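Long-range contact in p1 (PDB 6TY2), which suppresses RNA silencing in the host of rice yellow mottle virus and is built on two zinc fingers, the second of which forms this C-terminal part: residues 13-18 and 31-36. Residues are numbered along the deposited sequence; the frame is centred on the assembly and turned at random.
Sequences AEISAC and LVYLSR
Ser-16 OG is gripped by two groups: a hydrogen bond of 2.6 Å to Tyr-33 OH, in which either hydroxyl could be the donor, and a weak one to the carbonyl O of Asn-12, one turn back along the helix. The serine oxygen meets the phenol at its edge, near the ring plane and on the CE1 side, with the bond bent about 111° at Tyr-33 OH. Ile-15 carries most of the apolar contact. CG1 beside the backbone N (chi1 -68°) leaves CG2 anti to it, and Ile-15 CG2 lies between the leucine and the tyrosine ring, 3.5 Å from Leu-31 CB and 3.8 Å from Tyr-33 CE1. Ile-15 CD1, at the end of the other branch, is 3.8 Å from Leu-31 CD1. Leu-31 CD1 also presses on Cys-18 CB at 3.4 Å, a tight fit for two carbons. Two helix asparagines hold the loop backbone on either side of this patch, Asn-19 OD1 taking the N-H of Leu-31 and Asn-12 OD1 that of Leu-34. Farther along, Leu-34 and Arg-36 touch the zinc ligand His-8. The extended run 31-35 thus lies between helix 3-24 and the C-terminal Leu-54 and Asn-55, which touch Val-32 and Leu-31.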
ATOM      1  N   ALA A  13       6.317 -13.134  -6.661  1.00 20.66           N
ATOM      2  CA  ALA A  13       6.707 -14.281  -5.847  1.00 26.42           C
ATOM      3  C   ALA A  13       6.085 -14.163  -4.459  1.00 23.20           C
ATOM      4  O   ALA A  13       5.580 -15.132  -3.903  1.00 19.57           O
ATOM      5  CB  ALA A  13       8.232 -14.380  -5.753  1.00 22.08           C
ATOM      6  N   GLU A  14       6.111 -12.958  -3.909  1.00 23.18           N
ATOM      7  CA  GLU A  14       5.645 -12.736  -2.548  1.00 19.89           C
ATOM      8  C   GLU A  14       4.126 -12.781  -2.472  1.00 23.73           C
ATOM      9  O   GLU A  14       3.557 -13.200  -1.458  1.00 27.14           O
ATOM     10  CB  GLU A  14       6.173 -11.398  -2.027  1.00 26.42           C
ATOM     11  CG  GLU A  14       5.786 -11.079  -0.594  1.00 34.09           C
ATOM     12  CD  GLU A  14       6.236 -12.135   0.418  1.00 38.98           C
ATOM     13  OE1 GLU A  14       7.258 -12.837   0.189  1.00 38.61           O
ATOM     14  OE2 GLU A  14       5.550 -12.250   1.460  1.00 44.66           O
ATOM     15  N   ILE A  15       3.475 -12.350  -3.549  1.00 20.33           N
ATOM     16  CA  ILE A  15       2.020 -12.441  -3.678  1.00 20.49           C
ATOM     17  C   ILE A  15       1.600 -13.897  -3.666  1.00 21.10           C
ATOM     18  O   ILE A  15       0.654 -14.275  -2.976  1.00 20.33           O
ATOM     19  CB  ILE A  15       1.529 -11.787  -4.990  1.00 19.62           C
ATOM     20  CG1 ILE A  15       1.735 -10.270  -4.969  1.00 25.09           C
ATOM     21  CG2 ILE A  15       0.089 -12.164  -5.286  1.00 17.41           C
ATOM     22  CD1 ILE A  15       1.180  -9.608  -3.741  1.00 30.83           C
ATOM     23  N   SER A  16       2.324 -14.714  -4.436  1.00 19.26           N
ATOM     24  CA  SER A  16       2.099 -16.156  -4.490  1.00 20.17           C
ATOM     25  C   SER A  16       2.139 -16.769  -3.105  1.00 20.97           C
ATOM     26  O   SER A  16       1.294 -17.596  -2.757  1.00 19.77           O
ATOM     27  CB  SER A  16       3.153 -16.847  -5.360  1.00 22.03           C
ATOM     28  OG  SER A  16       2.864 -16.710  -6.742  1.00 25.88           O
ATOM     29  N   ALA A  17       3.142 -16.368  -2.331  1.00 19.01           N
ATOM     30  CA  ALA A  17       3.376 -16.963  -1.021  1.00 20.75           C
ATOM     31  C   ALA A  17       2.260 -16.608  -0.066  1.00 20.05           C
ATOM     32  O   ALA A  17       1.793 -17.461   0.682  1.00 21.42           O
ATOM     33  CB  ALA A  17       4.721 -16.508  -0.462  1.00 24.93           C
ATOM     34  N   CYS A  18       1.847 -15.340  -0.087  1.00 17.80           N
ATOM     35  CA  CYS A  18       0.760 -14.864   0.755  1.00 21.27           C
ATOM     36  C   CYS A  18      -0.564 -15.500   0.400  1.00 17.58           C
ATOM     37  O   CYS A  18      -1.320 -15.877   1.290  1.00 23.82           O
ATOM     38  CB  CYS A  18       0.632 -13.339   0.659  1.00 21.88           C
ATOM     39  SG  CYS A  18       1.954 -12.429   1.473  1.00 34.39           S
ATOM     40  N   LEU A  31      -4.966 -11.710  -3.278  1.00 24.25           N
ATOM     41  CA  LEU A  31      -3.934 -10.883  -3.896  1.00 25.46           C
ATOM     42  C   LEU A  31      -3.845 -11.132  -5.415  1.00 26.32           C
ATOM     43  O   LEU A  31      -4.100 -12.233  -5.914  1.00 20.80           O
ATOM     44  CB  LEU A  31      -2.579 -11.115  -3.208  1.00 22.38           C
ATOM     45  CG  LEU A  31      -2.515 -10.687  -1.733  1.00 27.46           C
ATOM     46  CD1 LEU A  31      -1.191 -11.054  -1.087  1.00 24.59           C
ATOM     47  CD2 LEU A  31      -2.759  -9.196  -1.590  1.00 25.35           C
ATOM     48  N   VAL A  32      -3.510 -10.084  -6.151  1.00 19.99           N
ATOM     49  CA  VAL A  32      -3.545 -10.148  -7.605  1.00 21.74           C
ATOM     50  C   VAL A  32      -2.164  -9.822  -8.115  1.00 20.18           C
ATOM     51  O   VAL A  32      -1.448  -9.025  -7.513  1.00 19.44           O
ATOM     52  CB  VAL A  32      -4.607  -9.183  -8.181  1.00 25.77           C
ATOM     53  CG1 VAL A  32      -4.353  -7.814  -7.705  1.00 26.93           C
ATOM     54  CG2 VAL A  32      -4.638  -9.206  -9.694  1.00 25.55           C
ATOM     55  N   TYR A  33      -1.778 -10.461  -9.211  1.00 19.52           N
ATOM     56  CA  TYR A  33      -0.422 -10.348  -9.710  1.00 21.21           C
ATOM     57  C   TYR A  33      -0.171  -9.040 -10.487  1.00 16.98           C
ATOM     58  O   TYR A  33      -1.064  -8.487 -11.112  1.00 20.55           O
ATOM     59  CB  TYR A  33      -0.106 -11.550 -10.586  1.00 23.01           C
ATOM     60  CG  TYR A  33       0.047 -12.874  -9.851  1.00 20.52           C
ATOM     61  CD1 TYR A  33       1.025 -13.046  -8.881  1.00 21.52           C
ATOM     62  CD2 TYR A  33      -0.753 -13.960 -10.171  1.00 22.43           C
ATOM     63  CE1 TYR A  33       1.188 -14.263  -8.231  1.00 19.86           C
ATOM     64  CE2 TYR A  33      -0.599 -15.190  -9.533  1.00 27.09           C
ATOM     65  CZ  TYR A  33       0.375 -15.336  -8.567  1.00 26.49           C
ATOM     66  OH  TYR A  33       0.529 -16.548  -7.927  1.00 24.97           O
ATOM     67  N   LEU A  34       1.060  -8.552 -10.437  1.00 19.84           N
ATOM     68  CA  LEU A  34       1.418  -7.310 -11.118  1.00 21.20           C
ATOM     69  C   LEU A  34       1.896  -7.516 -12.561  1.00 19.16           C
ATOM     70  O   LEU A  34       2.536  -8.524 -12.888  1.00 22.32           O
ATOM     71  CB  LEU A  34       2.514  -6.581 -10.342  1.00 20.62           C
ATOM     72  CG  LEU A  34       2.245  -5.830  -9.044  1.00 16.13           C
ATOM     73  CD1 LEU A  34       1.655  -6.727  -7.973  1.00 19.82           C
ATOM     74  CD2 LEU A  34       3.556  -5.249  -8.565  1.00 16.95           C
ATOM     75  N   SER A  35       1.602  -6.541 -13.414  1.00 19.36           N
ATOM     76  CA  SER A  35       2.248  -6.431 -14.720  1.00 21.67           C
ATOM     77  C   SER A  35       2.431  -4.958 -15.000  1.00 20.06           C
ATOM     78  O   SER A  35       1.967  -4.128 -14.227  1.00 19.71           O
ATOM     79  CB  SER A  35       1.415  -7.080 -15.825  1.00 18.20           C
ATOM     80  OG  SER A  35       0.200  -6.376 -15.998  1.00 24.57           O
ATOM     81  N   ARG A  36       3.087  -4.628 -16.107  1.00 20.57           N
ATOM     82  CA  ARG A  36       3.237  -3.238 -16.501  1.00 18.77           C
ATOM     83  C   ARG A  36       1.887  -2.570 -16.692  1.00 18.84           C
ATOM     84  O   ARG A  36       1.761  -1.363 -16.542  1.00 19.50           O
ATOM     85  CB  ARG A  36       4.060  -3.123 -17.790  1.00 18.41           C
ATOM     86  CG  ARG A  36       5.513  -3.538 -17.632  1.00 26.68           C
ATOM     87  CD  ARG A  36       6.305  -3.352 -18.923  1.00 35.14           C
ATOM     88  NE  ARG A  36       7.642  -3.940 -18.828  1.00 39.16           N
ATOM     89  CZ  ARG A  36       8.586  -3.808 -19.754  1.00 44.80           C
ATOM     90  NH1 ARG A  36       8.348  -3.102 -20.853  1.00 47.93           N
ATOM     91  NH2 ARG A  36       9.771  -4.378 -19.581  1.00 51.04           N
TER